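Long-range contacts in ribosomal-protein-serine acetyltransferase, putative (Vibrio cholerae O1 biovar eltor, PDB 2FCK), which probably acts as a GNAT-family N-acetyltransferase that acetylates the N-terminal serine or alanine of a ribosomal protein: residues R14-L19 and G74-Q79; G85-N90 and E117-L122. All coordinates share one frame; numbering follows the deposited sequence.

Contact 1 of 2, residues R14-L19 and G74-Q79; sequences RLQLRL and GVFERQ
Arg14 O accepts Arg78 N at 2.8 Å, a bond made just past the end of the strand ladder, and a water that donates to the same oxygen links it to Gln79 N. Over this end the bent chain of Arg78 lies on the Leu15 backbone, with CG 3.4 Å from Leu15 C, while its NH1 reaches back to Gln13 O. Leu15 itself pairs with Glu77 without hydrogen bonds, and its CD1 meets Val75 CG1 at 3.8 Å on the face covered by helix 114-129. At Gln16 the backbone N and O both bond to Phe76, with Gln16 N to Phe76 O at 2.8 Å. Leu17 shares the helix-covered face with Val75, the two side chains lying alongside and pointing the same way. Arg18 turns to the other face. Its CG is set between the backbone N and the carbonyl carbon (chi1 56°); the chain runs extended from CG to NE and a quarter turn at chi4 (88°) then lays the guanidinium flat over one face of the Phe76 ring, planes 12° apart and Arg18 CZ 3.4 Å from Phe76 CE1, a cation-pi stack. The group is held against rotation: Arg18 NE donates to Gln16 OE1 at 2.9 Å from above the amide carbonyl plane, NH1 goes to Leu19 O, and NH2 forms a salt bridge with Glu24. Arg18 N to Gly74 O, at 3.1 Å, closes the ladder near its far end. Strands 15-18 and 71-77 thus form the antiparallel pairing of the first two principal strands of the GNAT acetyltransferase fold.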
loop_
_atom_site.group_PDB
_atom_site.type_symbol
_atom_site.label_atom_id
_atom_site.label_comp_id
_atom_site.label_asym_id
_atom_site.label_seq_id
_atom_site.Cartn_x
_atom_site.Cartn_y
_atom_site.Cartn_z
ATOM N N ARG A 14 -15.423 -26.930 0.434
ATOM C CA ARG A 14 -15.709 -27.162 1.853
ATOM C C ARG A 14 -16.056 -25.917 2.683
ATOM O O ARG A 14 -16.550 -26.052 3.813
ATOM C CB ARG A 14 -14.546 -27.907 2.495
ATOM C CG ARG A 14 -14.232 -29.276 1.839
ATOM C CD ARG A 14 -13.065 -29.902 2.534
ATOM N NE ARG A 14 -11.826 -29.151 2.322
ATOM C CZ ARG A 14 -10.657 -29.477 2.865
ATOM N NH1 ARG A 14 -9.568 -28.752 2.613
ATOM N NH2 ARG A 14 -10.570 -30.569 3.647
ATOM N N LEU A 15 -15.830 -24.734 2.106
ATOM C CA LEU A 15 -15.822 -23.457 2.864
ATOM C C LEU A 15 -16.674 -22.363 2.244
ATOM O O LEU A 15 -16.892 -22.324 1.019
ATOM C CB LEU A 15 -14.364 -22.924 3.073
ATOM C CG LEU A 15 -13.359 -23.894 3.656
ATOM C CD1 LEU A 15 -11.921 -23.269 3.609
ATOM C CD2 LEU A 15 -13.786 -24.357 5.070
ATOM N N GLN A 16 -17.139 -21.459 3.109
ATOM C CA GLN A 16 -17.944 -20.333 2.691
ATOM C C GLN A 16 -17.266 -19.115 3.285
ATOM O O GLN A 16 -17.146 -19.017 4.514
ATOM C CB GLN A 16 -19.361 -20.486 3.255
ATOM C CG GLN A 16 -20.270 -19.361 2.929
ATOM C CD GLN A 16 -21.543 -19.431 3.767
ATOM O OE1 GLN A 16 -21.489 -19.576 5.001
ATOM N NE2 GLN A 16 -22.682 -19.401 3.094
ATOM N N LEU A 17 -16.827 -18.211 2.413
ATOM C CA LEU A 17 -16.128 -16.995 2.821
ATOM C C LEU A 17 -17.159 -15.865 2.710
ATOM O O LEU A 17 -17.655 -15.608 1.615
ATOM C CB LEU A 17 -14.923 -16.710 1.883
ATOM C CG LEU A 17 -13.619 -17.469 2.181
ATOM C CD1 LEU A 17 -13.799 -19.014 2.068
ATOM C CD2 LEU A 17 -12.604 -16.984 1.167
ATOM N N ARG A 18 -17.431 -15.161 3.812
ATOM C CA ARG A 18 -18.481 -14.132 3.829
ATOM C C ARG A 18 -18.328 -13.216 5.036
ATOM O O ARG A 18 -17.558 -13.510 5.960
ATOM C CB ARG A 18 -19.862 -14.810 3.896
ATOM C CG ARG A 18 -20.059 -15.775 5.101
ATOM C CD ARG A 18 -21.546 -16.064 5.279
ATOM N NE ARG A 18 -21.817 -17.041 6.324
ATOM C CZ ARG A 18 -21.990 -16.729 7.606
ATOM N NH1 ARG A 18 -21.846 -15.466 8.004
ATOM N NH2 ARG A 18 -22.267 -17.688 8.484
ATOM N N LEU A 19 -19.106 -12.129 5.045
ATOM C CA LEU A 19 -19.138 -11.260 6.209
ATOM C C LEU A 19 -19.628 -12.058 7.397
ATOM O O LEU A 19 -20.692 -12.724 7.334
ATOM C CB LEU A 19 -20.149 -10.136 6.014
ATOM C CG LEU A 19 -19.521 -8.892 5.457
ATOM C CD1 LEU A 19 -20.652 -7.879 5.211
ATOM C CD2 LEU A 19 -18.411 -8.273 6.347
ATOM N N GLY A 74 -15.100 -13.852 7.124
ATOM C CA GLY A 74 -15.105 -15.028 7.987
ATOM C C GLY A 74 -15.034 -16.279 7.107
ATOM O O GLY A 74 -15.643 -16.354 6.016
ATOM N N VAL A 75 -14.322 -17.277 7.582
ATOM C CA VAL A 75 -14.256 -18.549 6.853
ATOM C C VAL A 75 -15.084 -19.569 7.620
ATOM O O VAL A 75 -14.733 -19.913 8.755
ATOM C CB VAL A 75 -12.776 -19.032 6.703
ATOM C CG1 VAL A 75 -12.696 -20.422 5.952
ATOM C CG2 VAL A 75 -11.923 -17.967 5.957
ATOM N N PHE A 76 -16.189 -20.012 6.999
ATOM C CA PHE A 76 -17.099 -20.959 7.624
ATOM C C PHE A 76 -17.080 -22.314 6.923
ATOM O O PHE A 76 -17.141 -22.394 5.704
ATOM C CB PHE A 76 -18.515 -20.422 7.596
ATOM C CG PHE A 76 -18.714 -19.164 8.375
ATOM C CD1 PHE A 76 -18.474 -17.922 7.788
ATOM C CD2 PHE A 76 -19.170 -19.216 9.700
ATOM C CE1 PHE A 76 -18.682 -16.741 8.514
ATOM C CE2 PHE A 76 -19.374 -18.025 10.437
ATOM C CZ PHE A 76 -19.131 -16.791 9.847
ATOM N N GLU A 77 -17.048 -23.374 7.729
ATOM C CA GLU A 77 -17.144 -24.726 7.223
ATOM C C GLU A 77 -18.576 -24.904 6.730
ATOM O O GLU A 77 -19.535 -24.584 7.430
ATOM C CB GLU A 77 -16.796 -25.688 8.368
ATOM C CG GLU A 77 -16.672 -27.136 8.026
ATOM C CD GLU A 77 -16.107 -27.883 9.219
ATOM O OE1 GLU A 77 -16.657 -27.733 10.339
ATOM O OE2 GLU A 77 -15.095 -28.579 9.054
ATOM N N ARG A 78 -18.725 -25.360 5.493
ATOM C CA ARG A 78 -20.003 -25.282 4.826
ATOM C C ARG A 78 -20.997 -26.222 5.513
ATOM O O ARG A 78 -22.123 -25.849 5.725
ATOM C CB ARG A 78 -19.884 -25.638 3.344
ATOM C CG ARG A 78 -19.217 -24.587 2.491
ATOM C CD ARG A 78 -19.133 -25.010 1.040
ATOM N NE ARG A 78 -20.458 -24.983 0.410
ATOM C CZ ARG A 78 -20.740 -25.528 -0.773
ATOM N NH1 ARG A 78 -19.806 -26.195 -1.438
ATOM N NH2 ARG A 78 -21.982 -25.434 -1.269
ATOM N N GLN A 79 -20.544 -27.407 5.895
ATOM C CA GLN A 79 -21.485 -28.398 6.441
ATOM C C GLN A 79 -21.982 -27.969 7.833
ATOM O O GLN A 79 -23.180 -27.897 8.081
ATOM C CB GLN A 79 -20.835 -29.787 6.434
ATOM C CG GLN A 79 -21.100 -30.539 5.114
ATOM C CD GLN A 79 -20.184 -31.739 4.885
ATOM O OE1 GLN A 79 -19.505 -32.219 5.811
ATOM N NE2 GLN A 79 -20.160 -32.233 3.637
HETATM O O HOH W 1 -17.630 -28.359 4.692
#

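Contact 2 of 2, residues G85-N90 and E117-L122; sequences GMVAIN and EALTAL
Ala118 and Leu122, one helical turn apart, face strand 83-93 together, and Leu122 N donates to Ala118 O at 3.1 Å within the turn that carries them. This is the GNAT arrangement in which the long helix after the fourth principal strand, here 114-129, packs on one face of the central sheet. As in relatives, the loop leading into that helix probably receives the pyrophosphate of acetyl-CoA. Helix and strand run nearly the same way, their segment axes 20° apart and 8.6 Å distant at closest approach, and the side chains that meet between them are all aliphatic.

Val87 is the residue that points from the strand into the helix. Its CG1, anti to the carbonyl carbon (chi1 -67°), meets Ala118 CB at 3.9 Å and also lies against the Leu119 backbone. The other branch, CG2, lies 4.1 Å from Ala118 O and turns toward Leu122, so Val87 sits between successive turns. The two side chains run antiparallel to one another, Val87 CB and CG2 both against Leu122 CD2. Phe73 of the adjoining strand 71-77 touches both.

Leu122 carries the rest. With its CG anti to the backbone N (chi1 -178°), the side chain reaches down to the strand and its two methyls divide the work: CD1 touches Ile89 CG1 at 4.0 Å, and CD2 rests on the strand backbone, 3.6 Å from Ala88 C.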
loop_
_atom_site.group_PDB
_atom_site.type_symbol
_atom_site.label_atom_id
_atom_site.label_comp_id
_atom_site.label_asym_id
_atom_site.label_seq_id
_atom_site.Cartn_x
_atom_site.Cartn_y
_atom_site.Cartn_z
ATOM N N GLY A 85 -11.812 -19.332 10.958
ATOM C CA GLY A 85 -10.779 -18.312 10.792
ATOM C C GLY A 85 -11.249 -17.178 9.905
ATOM O O GLY A 85 -12.474 -17.007 9.686
HETATM N N MSE A 86 -10.290 -16.390 9.418
HETATM C CA MSE A 86 -10.621 -15.250 8.542
HETATM C C MSE A 86 -9.520 -15.110 7.501
HETATM O O MSE A 86 -8.342 -15.435 7.759
HETATM C CB MSE A 86 -10.753 -13.974 9.355
HETATM C CG MSE A 86 -11.980 -13.962 10.265
HETATM SE SE MSE A 86 -12.171 -12.166 11.061
HETATM C CE MSE A 86 -13.135 -11.375 9.552
ATOM N N VAL A 87 -9.909 -14.646 6.323
ATOM C CA VAL A 87 -8.959 -14.195 5.312
ATOM C C VAL A 87 -9.431 -12.811 4.898
ATOM O O VAL A 87 -10.650 -12.557 4.836
ATOM C CB VAL A 87 -8.868 -15.169 4.087
ATOM C CG1 VAL A 87 -8.243 -16.548 4.514
ATOM C CG2 VAL A 87 -10.252 -15.318 3.359
ATOM N N ALA A 88 -8.483 -11.916 4.663
ATOM C CA ALA A 88 -8.886 -10.539 4.367
ATOM C C ALA A 88 -8.071 -9.888 3.299
ATOM O O ALA A 88 -6.851 -10.098 3.246
ATOM C CB ALA A 88 -8.812 -9.701 5.634
ATOM N N ILE A 89 -8.722 -9.007 2.531
ATOM C CA ILE A 89 -7.968 -7.966 1.812
ATOM C C ILE A 89 -7.922 -6.783 2.780
ATOM O O ILE A 89 -8.967 -6.176 3.103
ATOM C CB ILE A 89 -8.649 -7.514 0.496
ATOM C CG1 ILE A 89 -8.854 -8.695 -0.458
ATOM C CG2 ILE A 89 -7.768 -6.458 -0.220
ATOM C CD1 ILE A 89 -9.868 -8.457 -1.565
ATOM N N ASN A 90 -6.726 -6.495 3.278
ATOM C CA ASN A 90 -6.597 -5.455 4.270
ATOM C C ASN A 90 -6.588 -4.077 3.666
ATOM O O ASN A 90 -7.134 -3.165 4.277
ATOM C CB ASN A 90 -5.299 -5.617 5.056
ATOM C CG ASN A 90 -5.303 -6.776 5.959
ATOM O OD1 ASN A 90 -6.323 -7.112 6.556
ATOM N ND2 ASN A 90 -4.126 -7.401 6.112
ATOM N N GLU A 117 -7.164 -23.708 1.409
ATOM C CA GLU A 117 -8.361 -23.604 0.590
ATOM C C GLU A 117 -8.937 -22.166 0.662
ATOM O O GLU A 117 -9.265 -21.575 -0.360
ATOM C CB GLU A 117 -9.412 -24.640 1.053
ATOM C CG GLU A 117 -10.682 -24.678 0.204
ATOM C CD GLU A 117 -11.575 -25.837 0.613
ATOM O OE1 GLU A 117 -11.051 -26.859 1.104
ATOM O OE2 GLU A 117 -12.802 -25.741 0.468
ATOM N N ALA A 118 -9.058 -21.601 1.864
ATOM C CA ALA A 118 -9.605 -20.257 2.022
ATOM C C ALA A 118 -8.682 -19.174 1.403
ATOM O O ALA A 118 -9.131 -18.264 0.687
ATOM C CB ALA A 118 -9.824 -19.975 3.512
ATOM N N LEU A 119 -7.385 -19.260 1.703
ATOM C CA LEU A 119 -6.488 -18.211 1.229
ATOM C C LEU A 119 -6.319 -18.289 -0.289
ATOM O O LEU A 119 -6.286 -17.265 -0.984
ATOM C CB LEU A 119 -5.134 -18.248 1.986
ATOM C CG LEU A 119 -4.127 -17.164 1.655
ATOM C CD1 LEU A 119 -4.728 -15.823 1.985
ATOM C CD2 LEU A 119 -2.839 -17.388 2.499
ATOM N N THR A 120 -6.276 -19.522 -0.828
ATOM C CA THR A 120 -6.186 -19.652 -2.283
ATOM C C THR A 120 -7.445 -19.076 -2.965
ATOM O O THR A 120 -7.333 -18.401 -3.998
ATOM C CB THR A 120 -5.994 -21.142 -2.686
ATOM O OG1 THR A 120 -4.700 -21.577 -2.199
ATOM C CG2 THR A 120 -6.060 -21.330 -4.215
ATOM N N ALA A 121 -8.618 -19.290 -2.352
ATOM C CA ALA A 121 -9.879 -18.726 -2.901
ATOM C C ALA A 121 -9.761 -17.201 -2.998
ATOM O O ALA A 121 -10.087 -16.582 -4.043
ATOM C CB ALA A 121 -11.050 -19.131 -2.009
ATOM N N LEU A 122 -9.181 -16.615 -1.944
ATOM C CA LEU A 122 -9.094 -15.155 -1.914
ATOM C C LEU A 122 -8.080 -14.667 -2.951
ATOM O O LEU A 122 -8.293 -13.678 -3.656
ATOM C CB LEU A 122 -8.736 -14.680 -0.499
ATOM C CG LEU A 122 -8.669 -13.146 -0.356
ATOM C CD1 LEU A 122 -10.036 -12.511 -0.689
ATOM C CD2 LEU A 122 -8.185 -12.717 1.051
#

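Both contacts belong to one sheet: strands 71-77 and 83-93 are neighbours in it, and Val75 N probably bonds to Gly85 O between them. Contact 1 lies farther from the chain centre and is partly buried; it joins strand to strand by backbone bonds, with Arg18, Gln16 and the Phe76 ring on one face. Contact 2, near the centre, joins strand to helix by aliphatic side chains, partly laid on strand backbone. They meet under helix 114-129, where Leu17 CD2 packs on Val87 CG2 at 3.6 Å, so the apolar face of contact 1 continues the core of contact 2. At the margin, Arg14 NE forms a salt bridge with Glu117 OE1, tying the residue just before strand 15-18 to the helix.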